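PDB 6R5T: periplasmic beta-glucosidase, which probably hydrolyses terminal, non-reducing beta-D-glucosyl residues, releasing beta-D-glucose, as a periplasmic glycoside hydrolase of family 3. Local coordinates for residues 121-133 with 140-153. The protein carries 1 engineered substitution. Residues are numbered along the deposited sequence; the frame is centred on the assembly and turned at random.
Sequences MSFSPMVDITRDA and EGFGEDTYLTSLLS. With BGC (beta-D-glucopyranose), chain C.
G143 O is gripped by T130 N at 3.2 Å and by a water at 2.7 Å. The N-H of T130 points well at the oxygen (161°) but arrives above the carbonyl plane. The same water also donates to D128 O and accepts from F142 N and T149 OG1, so four groups surround it. A second water links T130 OG1 to G143 N. G143 has a positive phi of 102°, where a side chain would strike the preceding carbonyl.

The side chains of M126 and E140 cross at about a right angle. The M126 chain bends at chi2 (-81°), which lays SD against G141 CA at 3.5 Å. A weak bond from D128 N also reaches this sulfur. The E140 carboxylate is salt-bridged to R137, a residue of the glycan pocket.

I129 leads its CD1 over the start of helix 146-161, 3.6 Å from D145 O and 3.8 Å from T149 CB. D145 caps this helix: its OD2 takes the N-H of L148 at 2.8 Å. V127 CG1 presses tightly on S153 CB at 3.5 Å. R131 meets E144 O through two waters, one on NE and one on NH2.

Segment 121-133 begins with barrel strand 121-122 of the TIM-barrel domain and runs on as a loop. F123 lines the glucose site. D128 is held by Y208 and by H177, which itself bonds the glucose. V127 and I129 thus give the helix side its carbon contacts, while waters reach T149 OG1 and T146 OG1. G143 O is well supplied, but buried T130 O has no hydrogen-bond partner in the model and meets E144 CB at 3.3 Å.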
loop_
_atom_site.group_PDB
_atom_site.type_symbol
_atom_site.label_atom_id
_atom_site.label_comp_id
_atom_site.label_asym_id
_atom_site.label_seq_id
_atom_site.Cartn_x
_atom_site.Cartn_y
_atom_site.Cartn_z
ATOM N N MET A 121 -5.880 -33.907 10.654
ATOM C CA MET A 121 -6.225 -32.520 10.258
ATOM C C MET A 121 -4.979 -31.810 9.718
ATOM O O MET A 121 -3.884 -31.974 10.252
ATOM C CB MET A 121 -6.798 -31.745 11.434
ATOM C CG MET A 121 -7.063 -30.275 11.085
ATOM S SD MET A 121 -7.586 -29.296 12.529
ATOM C CE MET A 121 -9.227 -29.932 12.746
ATOM N N SER A 122 -5.183 -31.038 8.666
ATOM C CA SER A 122 -4.162 -30.073 8.221
ATOM C C SER A 122 -4.676 -28.652 8.404
ATOM O O SER A 122 -5.817 -28.359 8.055
ATOM C CB SER A 122 -3.760 -30.301 6.792
ATOM O OG SER A 122 -2.722 -29.356 6.450
ATOM N N PHE A 123 -3.752 -27.782 8.797
ATOM C CA PHE A 123 -4.004 -26.323 8.746
ATOM C C PHE A 123 -3.738 -25.874 7.306
ATOM O O PHE A 123 -2.660 -25.351 7.009
ATOM C CB PHE A 123 -3.099 -25.644 9.750
ATOM C CG PHE A 123 -3.270 -26.108 11.177
ATOM C CD1 PHE A 123 -4.516 -26.254 11.750
ATOM C CD2 PHE A 123 -2.161 -26.363 11.941
ATOM C CE1 PHE A 123 -4.615 -26.676 13.072
ATOM C CE2 PHE A 123 -2.266 -26.788 13.248
ATOM C CZ PHE A 123 -3.498 -26.919 13.801
ATOM N N SER A 124 -4.685 -26.125 6.451
ATOM C CA SER A 124 -4.597 -25.963 4.975
ATOM C C SER A 124 -6.013 -26.143 4.449
ATOM O O SER A 124 -6.784 -26.850 5.082
ATOM C CB SER A 124 -3.638 -26.994 4.413
ATOM O OG SER A 124 -3.414 -26.906 2.995
ATOM N N PRO A 125 -6.414 -25.553 3.313
ATOM C CA PRO A 125 -5.564 -24.702 2.463
ATOM C C PRO A 125 -5.451 -23.261 2.999
ATOM O O PRO A 125 -6.325 -22.756 3.667
ATOM C CB PRO A 125 -6.341 -24.698 1.161
ATOM C CG PRO A 125 -7.776 -24.803 1.571
ATOM C CD PRO A 125 -7.739 -25.755 2.742
ATOM N N MET A 126 -4.346 -22.623 2.649
ATOM C CA MET A 126 -4.195 -21.166 2.778
ATOM C C MET A 126 -4.774 -20.517 1.539
ATOM O O MET A 126 -4.323 -20.832 0.451
ATOM C CB MET A 126 -2.704 -20.839 2.948
ATOM C CG MET A 126 -2.410 -19.374 3.263
ATOM S SD MET A 126 -2.417 -18.363 1.792
ATOM C CE MET A 126 -1.374 -16.987 2.332
ATOM N N VAL A 127 -5.777 -19.675 1.706
ATOM C CA VAL A 127 -6.548 -19.091 0.583
ATOM C C VAL A 127 -6.617 -17.578 0.672
ATOM O O VAL A 127 -7.562 -16.980 0.105
ATOM C CB VAL A 127 -7.935 -19.739 0.535
ATOM C CG1 VAL A 127 -7.781 -21.253 0.404
ATOM C CG2 VAL A 127 -8.831 -19.413 1.714
ATOM N N ASP A 128 -5.624 -16.966 1.300
ATOM C CA ASP A 128 -5.566 -15.498 1.391
ATOM C C ASP A 128 -5.192 -14.925 0.020
ATOM O O ASP A 128 -4.213 -15.371 -0.560
ATOM C CB ASP A 128 -4.569 -15.075 2.444
ATOM C CG ASP A 128 -4.725 -15.756 3.790
ATOM O OD1 ASP A 128 -5.866 -15.896 4.213
ATOM O OD2 ASP A 128 -3.712 -16.087 4.372
ATOM N N ILE A 129 -5.970 -13.967 -0.509
ATOM C CA ILE A 129 -5.602 -13.215 -1.726
ATOM C C ILE A 129 -4.349 -12.409 -1.425
ATOM O O ILE A 129 -4.271 -11.720 -0.388
ATOM C CB ILE A 129 -6.789 -12.307 -2.100
ATOM C CG1 ILE A 129 -7.961 -13.186 -2.520
ATOM C CG2 ILE A 129 -6.470 -11.270 -3.141
ATOM C CD1 ILE A 129 -7.714 -13.987 -3.745
ATOM N N THR A 130 -3.425 -12.381 -2.389
ATOM C CA THR A 130 -2.167 -11.615 -2.240
ATOM C C THR A 130 -1.937 -10.680 -3.432
ATOM O O THR A 130 -1.803 -11.140 -4.544
ATOM C CB THR A 130 -0.957 -12.520 -2.050
ATOM O OG1 THR A 130 -0.873 -13.410 -3.169
ATOM C CG2 THR A 130 -1.092 -13.286 -0.742
ATOM N N ARG A 131 -1.939 -9.385 -3.136
ATOM C CA ARG A 131 -1.651 -8.334 -4.138
ATOM C C ARG A 131 -0.323 -7.613 -3.835
ATOM O O ARG A 131 0.071 -6.705 -4.647
ATOM C CB ARG A 131 -2.786 -7.324 -4.167
ATOM C CG ARG A 131 -4.092 -7.894 -4.687
ATOM C CD ARG A 131 -5.204 -6.866 -4.616
ATOM N NE ARG A 131 -6.382 -7.376 -5.321
ATOM C CZ ARG A 131 -7.570 -6.811 -5.287
ATOM N NH1 ARG A 131 -7.754 -5.668 -4.621
ATOM N NH2 ARG A 131 -8.540 -7.339 -5.984
ATOM N N ASP A 132 0.370 -7.986 -2.775
ATOM C CA ASP A 132 1.600 -7.295 -2.338
ATOM C C ASP A 132 2.709 -8.321 -2.301
ATOM O O ASP A 132 2.811 -9.100 -1.380
ATOM C CB ASP A 132 1.409 -6.612 -0.995
ATOM C CG ASP A 132 2.551 -5.692 -0.584
ATOM O OD1 ASP A 132 3.739 -5.988 -0.920
ATOM O OD2 ASP A 132 2.200 -4.629 0.031
ATOM N N ALA A 133 3.568 -8.266 -3.323
ATOM C CA ALA A 133 4.649 -9.249 -3.493
ATOM C C ALA A 133 5.675 -9.216 -2.343
ATOM O O ALA A 133 6.466 -10.141 -2.230
ATOM C CB ALA A 133 5.336 -8.979 -4.832
ATOM N N GLU A 140 2.552 -19.240 0.027
ATOM C CA GLU A 140 1.544 -20.187 0.580
ATOM C C GLU A 140 0.182 -20.087 -0.072
ATOM O O GLU A 140 -0.591 -21.004 0.141
ATOM C CB GLU A 140 1.336 -19.898 2.057
ATOM C CG GLU A 140 2.541 -20.247 2.828
ATOM C CD GLU A 140 2.436 -19.652 4.197
ATOM O OE1 GLU A 140 1.388 -19.959 4.887
ATOM O OE2 GLU A 140 3.375 -18.858 4.528
ATOM N N GLY A 141 -0.091 -19.033 -0.854
ATOM C CA GLY A 141 -1.390 -18.893 -1.494
ATOM C C GLY A 141 -1.345 -19.211 -2.970
ATOM O O GLY A 141 -0.334 -19.797 -3.464
ATOM N N PHE A 142 -2.411 -18.835 -3.640
ATOM C CA PHE A 142 -2.621 -19.187 -5.051
ATOM C C PHE A 142 -2.549 -17.958 -5.946
ATOM O O PHE A 142 -2.898 -18.062 -7.113
ATOM C CB PHE A 142 -3.939 -19.918 -5.214
ATOM C CG PHE A 142 -4.038 -21.248 -4.525
ATOM C CD1 PHE A 142 -3.086 -22.232 -4.731
ATOM C CD2 PHE A 142 -5.123 -21.534 -3.727
ATOM C CE1 PHE A 142 -3.233 -23.500 -4.172
ATOM C CE2 PHE A 142 -5.240 -22.787 -3.124
ATOM C CZ PHE A 142 -4.313 -23.769 -3.378
ATOM N N GLY A 143 -2.059 -16.828 -5.412
ATOM C CA GLY A 143 -1.836 -15.601 -6.190
ATOM C C GLY A 143 -2.929 -14.582 -5.941
ATOM O O GLY A 143 -3.455 -14.512 -4.821
ATOM N N GLU A 144 -3.156 -13.734 -6.934
ATOM C CA GLU A 144 -3.884 -12.484 -6.706
ATOM C C GLU A 144 -5.350 -12.589 -7.118
ATOM O O GLU A 144 -6.053 -11.615 -6.889
ATOM C CB GLU A 144 -3.222 -11.334 -7.468
ATOM C CG GLU A 144 -3.393 -11.311 -8.986
ATOM C CD GLU A 144 -2.395 -10.389 -9.703
ATOM O OE1 GLU A 144 -1.259 -10.145 -9.179
ATOM O OE2 GLU A 144 -2.689 -9.960 -10.854
ATOM N N ASP A 145 -5.764 -13.675 -7.744
ATOM C CA ASP A 145 -7.128 -13.669 -8.318
ATOM C C ASP A 145 -8.178 -14.345 -7.440
ATOM O O ASP A 145 -8.003 -15.495 -7.024
ATOM C CB ASP A 145 -7.157 -14.334 -9.683
ATOM C CG ASP A 145 -8.543 -14.196 -10.292
ATOM O OD1 ASP A 145 -9.002 -13.038 -10.524
ATOM O OD2 ASP A 145 -9.127 -15.264 -10.538
ATOM N N THR A 146 -9.288 -13.657 -7.288
ATOM C CA THR A 146 -10.378 -14.151 -6.398
ATOM C C THR A 146 -11.025 -15.392 -7.019
ATOM O O THR A 146 -11.308 -16.348 -6.305
ATOM C CB THR A 146 -11.381 -13.039 -6.170
ATOM O OG1 THR A 146 -10.704 -11.913 -5.618
ATOM C CG2 THR A 146 -12.494 -13.508 -5.286
ATOM N N TYR A 147 -11.334 -15.366 -8.315
ATOM C CA TYR A 147 -11.961 -16.505 -9.009
ATOM C C TYR A 147 -11.112 -17.763 -8.870
ATOM O O TYR A 147 -11.602 -18.866 -8.452
ATOM C CB TYR A 147 -12.335 -16.131 -10.437
ATOM C CG TYR A 147 -13.012 -17.209 -11.215
ATOM C CD1 TYR A 147 -12.286 -18.136 -11.915
ATOM C CD2 TYR A 147 -14.385 -17.266 -11.258
ATOM C CE1 TYR A 147 -12.905 -19.190 -12.589
ATOM C CE2 TYR A 147 -15.018 -18.271 -11.971
ATOM C CZ TYR A 147 -14.293 -19.229 -12.621
ATOM O OH TYR A 147 -15.083 -20.106 -13.334
ATOM N N LEU A 148 -9.857 -17.679 -9.269
ATOM C CA LEU A 148 -8.990 -18.843 -9.304
ATOM C C LEU A 148 -8.772 -19.317 -7.847
ATOM O O LEU A 148 -8.845 -20.538 -7.620
ATOM C CB LEU A 148 -7.677 -18.477 -9.980
ATOM C CG LEU A 148 -6.680 -19.614 -10.039
ATOM C CD1 LEU A 148 -7.262 -20.821 -10.787
ATOM C CD2 LEU A 148 -5.425 -19.135 -10.728
ATOM N N THR A 149 -8.445 -18.408 -6.925
ATOM C CA THR A 149 -8.167 -18.836 -5.547
ATOM C C THR A 149 -9.431 -19.472 -4.924
ATOM O O THR A 149 -9.297 -20.497 -4.193
ATOM C CB THR A 149 -7.641 -17.692 -4.698
ATOM O OG1 THR A 149 -6.361 -17.331 -5.241
ATOM C CG2 THR A 149 -7.541 -18.052 -3.228
ATOM N N SER A 150 -10.602 -18.937 -5.219
ATOM C CA SER A 150 -11.887 -19.504 -4.710
ATOM C C SER A 150 -12.069 -20.926 -5.254
ATOM O O SER A 150 -12.440 -21.847 -4.485
ATOM C CB SER A 150 -13.037 -18.645 -5.000
ATOM O OG SER A 150 -12.906 -17.422 -4.305
ATOM N N LEU A 151 -11.831 -21.114 -6.536
ATOM C CA LEU A 151 -11.983 -22.441 -7.147
ATOM C C LEU A 151 -11.010 -23.419 -6.484
ATOM O O LEU A 151 -11.419 -24.535 -6.070
ATOM C CB LEU A 151 -11.714 -22.293 -8.651
ATOM C CG LEU A 151 -11.954 -23.516 -9.519
ATOM C CD1 LEU A 151 -12.011 -23.072 -10.979
ATOM C CD2 LEU A 151 -10.866 -24.539 -9.427
ATOM N N LEU A 152 -9.747 -23.060 -6.375
ATOM C CA LEU A 152 -8.712 -23.955 -5.830
ATOM C C LEU A 152 -8.957 -24.207 -4.335
ATOM O O LEU A 152 -8.661 -25.281 -3.880
ATOM C CB LEU A 152 -7.317 -23.418 -6.143
ATOM C CG LEU A 152 -7.015 -23.338 -7.646
ATOM C CD1 LEU A 152 -5.556 -22.965 -7.795
ATOM C CD2 LEU A 152 -7.246 -24.694 -8.357
ATOM N N SER A 153 -9.506 -23.238 -3.597
ATOM C CA SER A 153 -9.850 -23.402 -2.178
ATOM C C SER A 153 -10.823 -24.584 -2.043
ATOM O O SER A 153 -10.570 -25.473 -1.232
ATOM C CB SER A 153 -10.436 -22.118 -1.649
ATOM O OG SER A 153 -11.028 -22.290 -0.354
HETATM C C2 BGC C . 0.033 -22.272 10.899
HETATM C C3 BGC C . 0.306 -22.308 12.417
HETATM C C4 BGC C . 1.545 -21.399 12.645
HETATM C C5 BGC C . 1.145 -19.987 12.181
HETATM C C6 BGC C . 2.278 -18.990 12.287
HETATM C C1 BGC C . -0.195 -20.820 10.464
HETATM O O1 BGC C . -0.311 -20.889 9.077
HETATM O O2 BGC C . -1.094 -23.037 10.489
HETATM O O3 BGC C . 0.637 -23.659 12.797
HETATM O O4 BGC C . 1.827 -21.395 14.054
HETATM O O5 BGC C . 0.936 -20.019 10.800
HETATM O O6 BGC C . 1.826 -17.695 11.873
HETATM O O HOH W 1 -2.858 -23.135 -0.441
HETATM O O HOH W 2 -4.459 -16.536 -3.269
HETATM O O HOH W 3 -0.492 -16.168 -3.075
HETATM O O HOH W 4 -5.823 -8.981 -7.511
HETATM O O HOH W 5 -8.587 -10.416 -6.714
#